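Local coordinates for protein aminopeptidase (PDB 6ICA) that probably acts as a zinc-dependent metalloexopeptidase that removes amino acids from the N-termini of peptides, at residues P231-G236 / V413-E418; I235-D240 / S254-I259. All coordinates share one frame; numbering follows the deposited sequence.

Contact 1 of 2, residues P231-G236 / V413-E418; sequences PAIVIG and VAFAIE
F415 holds its CG anti to the backbone N (chi1 -179°), which carries the ring out from its helix to the strand, and there it meets I233. In I233 the CG2 methyl is the branch anti to the backbone N, with CG1 set beside that N (chi1 -57°), and it is CG2 that does the touching. I233 CG2 lies 3.5 Å from F415 CE2, the two side chains meeting at a slant. The same flank of the ring passes I235, whose CG1 stands 4.2 Å from F415 CD2 as the two side chains run past each other in opposite directions. Beyond CG1, I235 extends its CD1 to the CB of A416, 3.6 Å away, so a small residue on the helix receives the tip of a long one on the strand. No hydrogen bond joins the segments; the side chains meet through apolar groups alone and all the touching residues are buried. V310 on the adjacent strand 306-311 also touches F415, while L337 and L341 of helix 335-349 reach the same side chain from another element. The short strand and helix segments run nearly antiparallel, at 171°, with their axes 9.0 Å apart. Here helix 402-420 packs on one face of the mixed central sheet, beside helix 335-349, the layered helix-on-sheet packing of the alpha/beta fold of M28 peptidases.

Contact 2 of 2, residues I235-D240 / S254-I259; sequences IGAHMD and SGSSSI. With ZN (zinc ion), chain G.
A237 and I259 form the close-packed part of this interface. A237 CB lies 3.6 Å from S256 N and rests on the backbone of G255 and S256, and the axes of the short segments approach to 7.0 Å. The I259 side chain divides the work: its CD1 reaches the A237 CB at 3.8 Å, while its CG2 meets I235 through that residue's CG2 at 3.7 Å. With CG1 placed between the backbone N and the carbonyl carbon (chi1 70°), I259 directs one branch to each of these strand residues.

Toward the end of the strand the packing is looser: few atoms from H238 to D240 meet the helix, and apolar contact gives way to polar and metal chemistry. S256 OG is hydrogen-bonded to the D252 carbonyl O and lies 3.0 Å from H238 O. The H238 side chain leaves the strand away from the helix at CB, and its NE2 binds the zinc ion at 2.1 Å; D251, D313 and two waters are further ligands. On the other nitrogen, H238 ND1 donates to D240 OD1 at 2.9 Å in a bent bond (138°), tilted from the imidazole plane and arriving from above the carboxylate plane. Because D240 OD2 is held by E286 N, this second-shell carboxylate probably limits the turning of the imidazole. The strand 232-238 and helix 249-268 thus open a beta-alpha-beta crossover whose strand end delivers a histidine to the zinc site of an M28 aminopeptidase.

In the fold
The two contacts illustrate how one interior strand can serve both a fold's core and its metal site. Along the chain, 231-236 overlaps 235-240 in I235 and G236; 254-259 follows soon after, and 413-418 comes only near the C-terminus. The centres of the two contacts are about 14 Å apart. Strand 232-238, flanked in the mixed eight-stranded sheet by the parallel strands 277-282 and 306-311, meets helix 402-420 in contact 1 and helix 249-268 in contact 2. I235 touches both helices through different branches. The strand therefore passes from a beginning whose contact with helix 402-420 is made by apolar side chains to an end that reaches the zinc ion.

Contact 1 of 2, residues P231-G236 / V413-E418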
loop_
_atom_site.group_PDB
_atom_site.type_symbol
_atom_site.label_atom_id
_atom_site.label_comp_id
_atom_site.label_asym_id
_atom_site.label_seq_id
_atom_site.Cartn_x
_atom_site.Cartn_y
_atom_site.Cartn_z
ATOM N N PRO A 231 20.520 1.051 2.962
ATOM C CA PRO A 231 19.096 1.244 3.248
ATOM C C PRO A 231 18.265 1.271 1.960
ATOM O O PRO A 231 18.599 1.960 1.000
ATOM C CB PRO A 231 19.065 2.583 3.990
ATOM C CG PRO A 231 20.437 2.649 4.670
ATOM C CD PRO A 231 21.366 2.050 3.645
ATOM N N ALA A 232 17.187 0.498 1.968
ATOM C CA ALA A 232 16.425 0.190 0.768
ATOM C C ALA A 232 15.385 1.241 0.408
ATOM O O ALA A 232 14.937 2.016 1.253
ATOM C CB ALA A 232 15.731 -1.169 0.943
ATOM N N ILE A 233 14.997 1.238 -0.861
ATOM C CA ILE A 233 13.837 1.994 -1.324
ATOM C C ILE A 233 12.661 1.028 -1.481
ATOM O O ILE A 233 12.812 -0.038 -2.087
ATOM C CB ILE A 233 14.105 2.702 -2.686
ATOM C CG1 ILE A 233 15.326 3.638 -2.595
ATOM C CG2 ILE A 233 12.859 3.454 -3.155
ATOM C CD1 ILE A 233 15.247 4.662 -1.492
ATOM N N VAL A 234 11.493 1.389 -0.954
ATOM C CA VAL A 234 10.344 0.485 -1.033
ATOM C C VAL A 234 9.156 1.110 -1.798
ATOM O O VAL A 234 8.725 2.227 -1.513
ATOM C CB VAL A 234 9.882 0.050 0.376
ATOM C CG1 VAL A 234 8.603 -0.812 0.298
ATOM C CG2 VAL A 234 11.005 -0.682 1.124
ATOM N N ILE A 235 8.634 0.366 -2.764
ATOM C CA ILE A 235 7.448 0.773 -3.489
ATOM C C ILE A 235 6.359 -0.257 -3.290
ATOM O O ILE A 235 6.547 -1.441 -3.607
ATOM C CB ILE A 235 7.742 0.942 -4.987
ATOM C CG1 ILE A 235 8.757 2.074 -5.187
ATOM C CG2 ILE A 235 6.468 1.228 -5.743
ATOM C CD1 ILE A 235 9.642 1.889 -6.374
ATOM N N GLY A 236 5.208 0.191 -2.788
ATOM C CA GLY A 236 4.149 -0.727 -2.391
ATOM C C GLY A 236 2.741 -0.448 -2.907
ATOM O O GLY A 236 2.413 0.652 -3.355
ATOM N N VAL A 413 8.515 5.040 -10.893
ATOM C CA VAL A 413 9.818 4.886 -11.527
ATOM C C VAL A 413 10.777 6.038 -11.176
ATOM O O VAL A 413 11.949 5.810 -10.890
ATOM C CB VAL A 413 9.656 4.786 -13.054
ATOM C CG1 VAL A 413 10.979 4.993 -13.752
ATOM C CG2 VAL A 413 9.051 3.447 -13.428
ATOM N N ALA A 414 10.283 7.271 -11.198
ATOM C CA ALA A 414 11.126 8.435 -10.881
ATOM C C ALA A 414 11.605 8.382 -9.433
ATOM O O ALA A 414 12.763 8.665 -9.145
ATOM C CB ALA A 414 10.375 9.738 -11.147
ATOM N N PHE A 415 10.688 8.027 -8.537
ATOM C CA PHE A 415 10.963 7.841 -7.112
ATOM C C PHE A 415 12.081 6.816 -6.916
ATOM O O PHE A 415 13.053 7.054 -6.203
ATOM C CB PHE A 415 9.681 7.375 -6.410
ATOM C CG PHE A 415 9.810 7.169 -4.921
ATOM C CD1 PHE A 415 9.551 8.214 -4.034
ATOM C CD2 PHE A 415 10.134 5.916 -4.401
ATOM C CE1 PHE A 415 9.625 8.016 -2.654
ATOM C CE2 PHE A 415 10.223 5.711 -3.029
ATOM C CZ PHE A 415 9.970 6.763 -2.147
ATOM N N ALA A 416 11.917 5.669 -7.560
ATOM C CA ALA A 416 12.865 4.574 -7.457
ATOM C C ALA A 416 14.231 4.991 -7.977
ATOM O O ALA A 416 15.235 4.773 -7.324
ATOM C CB ALA A 416 12.352 3.352 -8.229
ATOM N N ILE A 417 14.267 5.590 -9.162
ATOM C CA ILE A 417 15.538 5.922 -9.788
ATOM C C ILE A 417 16.254 7.041 -9.037
ATOM O O ILE A 417 17.432 6.904 -8.714
ATOM C CB ILE A 417 15.346 6.296 -11.271
ATOM C CG1 ILE A 417 15.021 5.025 -12.061
ATOM C CG2 ILE A 417 16.604 6.922 -11.840
ATOM C CD1 ILE A 417 14.725 5.240 -13.514
ATOM N N GLU A 418 15.543 8.120 -8.722
ATOM C CA GLU A 418 16.154 9.242 -8.006
ATOM C C GLU A 418 16.726 8.831 -6.650
ATOM O O GLU A 418 17.865 9.167 -6.327
ATOM C CB GLU A 418 15.142 10.371 -7.820
ATOM C CG GLU A 418 14.912 11.240 -9.070
ATOM C CD GLU A 418 16.090 12.155 -9.397
ATOM O OE1 GLU A 418 17.021 12.295 -8.558
ATOM O OE2 GLU A 418 16.069 12.752 -10.490
#

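Contact 2 of 2, residues I235-D240 / S254-I259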
loop_
_atom_site.group_PDB
_atom_site.type_symbol
_atom_site.label_atom_id
_atom_site.label_comp_id
_atom_site.label_asym_id
_atom_site.label_seq_id
_atom_site.Cartn_x
_atom_site.Cartn_y
_atom_site.Cartn_z
ATOM N N ILE A 235 8.634 0.366 -2.764
ATOM C CA ILE A 235 7.448 0.773 -3.489
ATOM C C ILE A 235 6.359 -0.257 -3.290
ATOM O O ILE A 235 6.547 -1.441 -3.607
ATOM C CB ILE A 235 7.742 0.942 -4.987
ATOM C CG1 ILE A 235 8.757 2.074 -5.187
ATOM C CG2 ILE A 235 6.468 1.228 -5.743
ATOM C CD1 ILE A 235 9.642 1.889 -6.374
ATOM N N GLY A 236 5.208 0.191 -2.788
ATOM C CA GLY A 236 4.149 -0.727 -2.391
ATOM C C GLY A 236 2.741 -0.448 -2.907
ATOM O O GLY A 236 2.413 0.652 -3.355
ATOM N N ALA A 237 1.913 -1.490 -2.838
ATOM C CA ALA A 237 0.492 -1.454 -3.156
ATOM C C ALA A 237 -0.114 -2.667 -2.463
ATOM O O ALA A 237 0.623 -3.547 -2.017
ATOM C CB ALA A 237 0.248 -1.505 -4.679
ATOM N N HIS A 238 -1.433 -2.731 -2.337
ATOM C CA HIS A 238 -2.002 -3.941 -1.756
ATOM C C HIS A 238 -2.825 -4.702 -2.777
ATOM O O HIS A 238 -3.473 -4.102 -3.638
ATOM C CB HIS A 238 -2.812 -3.626 -0.492
ATOM C CG HIS A 238 -4.091 -2.875 -0.721
ATOM N ND1 HIS A 238 -5.306 -3.506 -0.889
ATOM C CD2 HIS A 238 -4.359 -1.546 -0.726
ATOM C CE1 HIS A 238 -6.262 -2.599 -1.012
ATOM N NE2 HIS A 238 -5.714 -1.401 -0.920
ATOM N N MET A 239 -2.768 -6.031 -2.683
ATOM C CA MET A 239 -3.328 -6.924 -3.699
ATOM C C MET A 239 -4.745 -7.401 -3.387
ATOM O O MET A 239 -5.401 -8.000 -4.246
ATOM C CB MET A 239 -2.427 -8.166 -3.878
ATOM C CG MET A 239 -2.543 -9.161 -2.708
ATOM S SD MET A 239 -1.640 -10.732 -2.886
ATOM C CE MET A 239 0.062 -10.235 -2.598
ATOM N N ASP A 240 -5.209 -7.166 -2.161
ATOM C CA ASP A 240 -6.455 -7.793 -1.699
ATOM C C ASP A 240 -7.684 -6.917 -1.882
ATOM O O ASP A 240 -7.582 -5.750 -2.230
ATOM C CB ASP A 240 -6.337 -8.200 -0.216
ATOM C CG ASP A 240 -6.172 -6.999 0.705
ATOM O OD1 ASP A 240 -5.300 -6.151 0.406
ATOM O OD2 ASP A 240 -6.906 -6.898 1.718
ATOM N N SER A 254 -5.621 -0.961 -9.450
ATOM C CA SER A 254 -4.947 0.114 -10.163
ATOM C C SER A 254 -3.531 0.370 -9.616
ATOM O O SER A 254 -2.560 0.436 -10.376
ATOM C CB SER A 254 -5.809 1.388 -10.097
ATOM O OG SER A 254 -5.963 1.853 -8.760
ATOM N N GLY A 255 -3.406 0.508 -8.300
ATOM C CA GLY A 255 -2.087 0.690 -7.692
ATOM C C GLY A 255 -1.180 -0.519 -7.916
ATOM O O GLY A 255 0.002 -0.362 -8.235
ATOM N N SER A 256 -1.732 -1.726 -7.734
ATOM C CA SER A 256 -1.006 -2.976 -7.981
ATOM C C SER A 256 -0.468 -3.051 -9.418
ATOM O O SER A 256 0.659 -3.469 -9.639
ATOM C CB SER A 256 -1.908 -4.195 -7.710
ATOM O OG SER A 256 -2.176 -4.348 -6.324
ATOM N N SER A 257 -1.288 -2.640 -10.381
ATOM C CA SER A 257 -0.920 -2.655 -11.790
ATOM C C SER A 257 0.066 -1.539 -12.156
ATOM O O SER A 257 0.959 -1.742 -12.984
ATOM C CB SER A 257 -2.180 -2.549 -12.661
ATOM O OG SER A 257 -3.075 -3.612 -12.360
ATOM N N SER A 258 -0.124 -0.350 -11.587
ATOM C CA SER A 258 0.831 0.732 -11.795
ATOM C C SER A 258 2.229 0.335 -11.335
ATOM O O SER A 258 3.203 0.560 -12.058
ATOM C CB SER A 258 0.393 2.022 -11.078
ATOM O OG SER A 258 -0.763 2.587 -11.690
ATOM N N ILE A 259 2.367 -0.261 -10.154
ATOM C CA ILE A 259 3.742 -0.536 -9.714
ATOM C C ILE A 259 4.324 -1.769 -10.402
ATOM O O ILE A 259 5.546 -1.880 -10.531
ATOM C CB ILE A 259 3.869 -0.699 -8.185
ATOM C CG1 ILE A 259 3.218 -1.987 -7.692
ATOM C CG2 ILE A 259 3.306 0.531 -7.450
ATOM C CD1 ILE A 259 3.610 -2.322 -6.241
HETATM ZN ZN ZN G . -6.876 0.405 -0.847
HETATM O O HOH W 1 -7.711 0.182 0.892
HETATM O O HOH W 2 -7.957 2.496 -0.324
#